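Local structure of type I polyketide synthase PikAII (Streptomyces venezuelae, 3QP9) at residues V221-A225 with S226-A230; L399-S402 with V403-W407. The protein is a C2-type ketoreductase domain of a modular polyketide synthase, a class that probably epimerises an α-substituent of the polyketide intermediate rather than reducing its ketone. All blocks are in the same frame, centred on the assembly; numbering follows the deposited sequence.

How the interactions relate
Both contacts are local, and interaction 1 closes long before interaction 2 opens along the chain. Their centres lie about 23 Å apart and their nearest atoms about 11 Å, with no touch between them. In interaction 1, residues 221-230 reverse the chain as a hairpin, strands 220-224 and 227-235, near the surface. In interaction 2, residues 399-402 end strand 396-402 close to the centre of the chain, within the KR domain, and 403-407 begin the loop that leads to helix 413-426. Strand 227-235, which starts in the hairpin, reaches this loop through R231, which donates to the backbone O of I406. The hairpin's half probably corresponds to the structural subdomain of modular ketoreductases, the other half to the catalytic one.

Interaction 1. Residues V221-A225 with S226-A230; sequences VAVRA and SGLLA
V221, V223 and L228 meet on one face of a two-residue beta hairpin, while A222, R224 and L229 occupy the other. On the first face V223 and L228 lie side by side and point the same way, with V223 CG2 4.0 Å from L228 CD2. The CD2 methyl also receives V221 CG1, whose side chain runs at a slant to the leucine. V221 CG1 stands anti to the backbone N (chi1 -174°), which brings it to 3.4 Å from L229 O as well. Beta-branched valines suit such extended backbone, and the longer leucine reaches both of them with its CD2 methyl.

On the opposite face R224 and L229 cross at about a right angle, with the aliphatic R224 CG 3.8 Å from L229 CD1. Beyond CG the arginine bends at chi2 (-68°) and folds back along its own strand, leaving A222 CB under one face of the guanidinium, off toward the rim; a methyl is short enough for this. R224 NH2 then donates to V223 O at 2.9 Å; that oxygen lies in the guanidinium plane, but the donor stands above the carbonyl plane.

Backbone bonds pair A222 with L229, both ways, and R224 with G227, also both ways. The latter pair closes the hairpin round a type I turn, with A225 and S226 at its exposed tip. At the backbone angles of G227 (phi 140°) a CB would press on the preceding carbonyl O, which explains the glycine.

The valine-leucine face packs on helix 202-212 through A204, R207 and V211. V161 and W34 cover the other, where salt bridges to D195 and D165 fix the arginine head. Strand 190-196 flanks strand 220-224, and strand 29-36 flanks strand 227-235.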
loop_
_atom_site.group_PDB
_atom_site.type_symbol
_atom_site.label_atom_id
_atom_site.label_comp_id
_atom_site.label_asym_id
_atom_site.label_seq_id
_atom_site.Cartn_x
_atom_site.Cartn_y
_atom_site.Cartn_z
ATOM N N VAL A 221 -9.452 -10.769 1.745
ATOM C CA VAL A 221 -10.330 -11.418 0.764
ATOM C C VAL A 221 -10.828 -10.439 -0.255
ATOM O O VAL A 221 -11.238 -9.336 0.067
ATOM C CB VAL A 221 -11.515 -12.167 1.460
ATOM C CG1 VAL A 221 -12.326 -12.938 0.485
ATOM C CG2 VAL A 221 -11.012 -13.123 2.550
ATOM N N ALA A 222 -10.763 -10.860 -1.549
ATOM C CA ALA A 222 -11.437 -10.179 -2.595
ATOM C C ALA A 222 -12.712 -10.955 -3.059
ATOM O O ALA A 222 -12.702 -12.172 -3.100
ATOM C CB ALA A 222 -10.444 -10.051 -3.813
ATOM N N VAL A 223 -13.799 -10.226 -3.380
ATOM C CA VAL A 223 -15.108 -10.758 -3.777
ATOM C C VAL A 223 -15.271 -10.366 -5.232
ATOM O O VAL A 223 -15.253 -9.139 -5.585
ATOM C CB VAL A 223 -16.203 -10.074 -3.055
ATOM C CG1 VAL A 223 -17.541 -10.638 -3.517
ATOM C CG2 VAL A 223 -15.972 -10.287 -1.555
ATOM N N ARG A 224 -15.370 -11.367 -6.105
ATOM C CA ARG A 224 -15.418 -11.097 -7.522
ATOM C C ARG A 224 -16.581 -11.869 -8.109
ATOM O O ARG A 224 -17.235 -12.691 -7.440
ATOM C CB ARG A 224 -14.082 -11.396 -8.293
ATOM C CG ARG A 224 -12.868 -10.520 -7.768
ATOM C CD ARG A 224 -13.089 -9.111 -8.117
ATOM N NE ARG A 224 -11.993 -8.201 -7.786
ATOM C CZ ARG A 224 -11.936 -7.391 -6.710
ATOM N NH1 ARG A 224 -10.881 -6.584 -6.558
ATOM N NH2 ARG A 224 -12.908 -7.400 -5.817
ATOM N N ALA A 225 -16.889 -11.555 -9.355
ATOM C CA ALA A 225 -17.949 -12.286 -10.062
ATOM C C ALA A 225 -17.685 -13.804 -10.015
ATOM O O ALA A 225 -18.600 -14.593 -9.956
ATOM C CB ALA A 225 -18.006 -11.787 -11.543
ATOM N N SER A 226 -16.425 -14.192 -10.005
ATOM C CA SER A 226 -16.063 -15.629 -9.925
ATOM C C SER A 226 -16.284 -16.337 -8.603
ATOM O O SER A 226 -16.484 -17.569 -8.607
ATOM C CB SER A 226 -14.618 -15.861 -10.484
ATOM O OG SER A 226 -13.547 -15.532 -9.580
ATOM N N GLY A 227 -16.275 -15.593 -7.474
ATOM C CA GLY A 227 -16.341 -16.190 -6.157
ATOM C C GLY A 227 -15.387 -15.429 -5.212
ATOM O O GLY A 227 -15.134 -14.235 -5.409
ATOM N N LEU A 228 -14.880 -16.114 -4.193
ATOM C CA LEU A 228 -13.911 -15.507 -3.254
ATOM C C LEU A 228 -12.462 -15.821 -3.630
ATOM O O LEU A 228 -12.153 -16.974 -4.128
ATOM C CB LEU A 228 -14.215 -15.953 -1.835
ATOM C CG LEU A 228 -15.600 -15.736 -1.269
ATOM C CD1 LEU A 228 -15.753 -16.486 0.030
ATOM C CD2 LEU A 228 -15.839 -14.211 -1.079
ATOM N N LEU A 229 -11.598 -14.817 -3.479
ATOM C CA LEU A 229 -10.136 -14.923 -3.635
ATOM C C LEU A 229 -9.367 -14.444 -2.378
ATOM O O LEU A 229 -9.764 -13.491 -1.755
ATOM C CB LEU A 229 -9.625 -14.114 -4.831
ATOM C CG LEU A 229 -10.175 -14.602 -6.179
ATOM C CD1 LEU A 229 -11.561 -13.896 -6.478
ATOM C CD2 LEU A 229 -9.226 -14.420 -7.457
ATOM N N ALA A 230 -8.261 -15.108 -2.023
ATOM C CA ALA A 230 -7.542 -14.775 -0.841
ATOM C C ALA A 230 -6.095 -14.444 -1.165
ATOM O O ALA A 230 -5.436 -15.059 -2.046
ATOM C CB ALA A 230 -7.601 -15.952 0.169
#

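Interaction 2. Residues L399-S402 with V403-W407; sequences LFSS and VAAIW
S401 and S402 end a parallel strand of the KR Rossmann fold and meet the first residues of the loop beyond it, where S402 opens an ST turn merged with a type I turn from S402 to A405. Taken in order, S401 comes first: S401 OG lies 4.0 Å from A405 CB and makes weak hydrogen bonds to D423 OD2 and T419 O of helix 413-426. A small side chain suits this buried position against the helix, as it does at A405.

S402 accepts both bonds that cross the contact. With OG anti to its backbone N (chi1 158°), the hydroxyl leans over the outgoing chain, and S402 OG takes a nearly straight bond from A404 N (2.9 Å, 169°). S402 O accepts the second, from A405 N, also at 2.9 Å, although this donor stands above the carbonyl plane. S402 also touches Y415; a serine at the strand's end and a tyrosine on the following helix are consistent with the placing of the catalytic pair in short-chain dehydrogenases/reductases. Alanines at 404 and 405 let the chain curl tightly against the serine: A404 CB sits 3.4 Å from S402 OG, and A405 CB 3.5 Å from S402 O.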
loop_
_atom_site.group_PDB
_atom_site.type_symbol
_atom_site.label_atom_id
_atom_site.label_comp_id
_atom_site.label_asym_id
_atom_site.label_seq_id
_atom_site.Cartn_x
_atom_site.Cartn_y
_atom_site.Cartn_z
ATOM N N LEU A 399 7.903 3.520 -9.036
ATOM C CA LEU A 399 7.702 3.886 -7.601
ATOM C C LEU A 399 8.414 2.973 -6.631
ATOM O O LEU A 399 8.318 1.695 -6.692
ATOM C CB LEU A 399 6.174 3.826 -7.344
ATOM C CG LEU A 399 5.359 4.547 -8.425
ATOM C CD1 LEU A 399 3.764 4.507 -8.079
ATOM C CD2 LEU A 399 5.800 6.039 -8.518
ATOM N N PHE A 400 9.136 3.584 -5.707
ATOM C CA PHE A 400 9.788 2.839 -4.626
ATOM C C PHE A 400 8.821 2.741 -3.449
ATOM O O PHE A 400 8.591 3.713 -2.761
ATOM C CB PHE A 400 11.124 3.528 -4.202
ATOM C CG PHE A 400 12.309 3.162 -5.092
ATOM C CD1 PHE A 400 12.179 3.080 -6.454
ATOM C CD2 PHE A 400 13.570 2.894 -4.540
ATOM C CE1 PHE A 400 13.277 2.735 -7.248
ATOM C CE2 PHE A 400 14.669 2.523 -5.344
ATOM C CZ PHE A 400 14.548 2.428 -6.653
ATOM N N SER A 401 8.288 1.519 -3.241
ATOM C CA SER A 401 7.405 1.226 -2.157
ATOM C C SER A 401 8.180 0.355 -1.156
ATOM O O SER A 401 9.430 0.310 -1.160
ATOM C CB SER A 401 6.169 0.523 -2.761
ATOM O OG SER A 401 5.259 -0.044 -1.820
ATOM N N SER A 402 7.466 -0.381 -0.325
ATOM C CA SER A 402 8.097 -1.005 0.853
ATOM C C SER A 402 7.349 -2.272 1.214
ATOM O O SER A 402 6.138 -2.322 1.079
ATOM C CB SER A 402 8.031 -0.030 2.023
ATOM O OG SER A 402 8.153 -0.708 3.249
ATOM N N VAL A 403 8.072 -3.258 1.716
ATOM C CA VAL A 403 7.454 -4.433 2.277
ATOM C C VAL A 403 6.399 -4.088 3.406
ATOM O O VAL A 403 5.613 -4.965 3.759
ATOM C CB VAL A 403 8.495 -5.479 2.802
ATOM C CG1 VAL A 403 9.413 -6.031 1.653
ATOM C CG2 VAL A 403 9.404 -4.897 3.962
ATOM N N ALA A 404 6.372 -2.843 3.914
ATOM C CA ALA A 404 5.366 -2.430 4.972
ATOM C C ALA A 404 3.979 -2.447 4.311
ATOM O O ALA A 404 2.989 -2.825 4.935
ATOM C CB ALA A 404 5.671 -1.034 5.526
ATOM N N ALA A 405 3.950 -2.208 3.010
ATOM C CA ALA A 405 2.708 -2.234 2.300
ATOM C C ALA A 405 2.295 -3.632 1.817
ATOM O O ALA A 405 1.158 -3.824 1.320
ATOM C CB ALA A 405 2.815 -1.258 1.073
ATOM N N ILE A 406 3.225 -4.572 1.863
ATOM C CA ILE A 406 3.000 -5.929 1.334
ATOM C C ILE A 406 2.493 -6.850 2.454
ATOM O O ILE A 406 1.385 -7.371 2.383
ATOM C CB ILE A 406 4.272 -6.493 0.787
ATOM C CG1 ILE A 406 4.730 -5.631 -0.440
ATOM C CG2 ILE A 406 4.049 -7.999 0.331
ATOM C CD1 ILE A 406 3.701 -5.491 -1.604
ATOM N N TRP A 407 3.254 -6.933 3.536
ATOM C CA TRP A 407 2.873 -7.774 4.627
ATOM C C TRP A 407 2.611 -6.959 5.899
ATOM O O TRP A 407 1.840 -7.395 6.749
ATOM C CB TRP A 407 3.921 -8.897 4.837
ATOM C CG TRP A 407 5.380 -8.490 5.041
ATOM C CD1 TRP A 407 5.915 -7.783 6.099
ATOM C CD2 TRP A 407 6.485 -8.856 4.209
ATOM N NE1 TRP A 407 7.271 -7.663 5.946
ATOM C CE2 TRP A 407 7.648 -8.309 4.797
ATOM C CE3 TRP A 407 6.597 -9.575 2.979
ATOM C CZ2 TRP A 407 8.924 -8.500 4.250
ATOM C CZ3 TRP A 407 7.868 -9.735 2.410
ATOM C CH2 TRP A 407 9.014 -9.187 3.057
#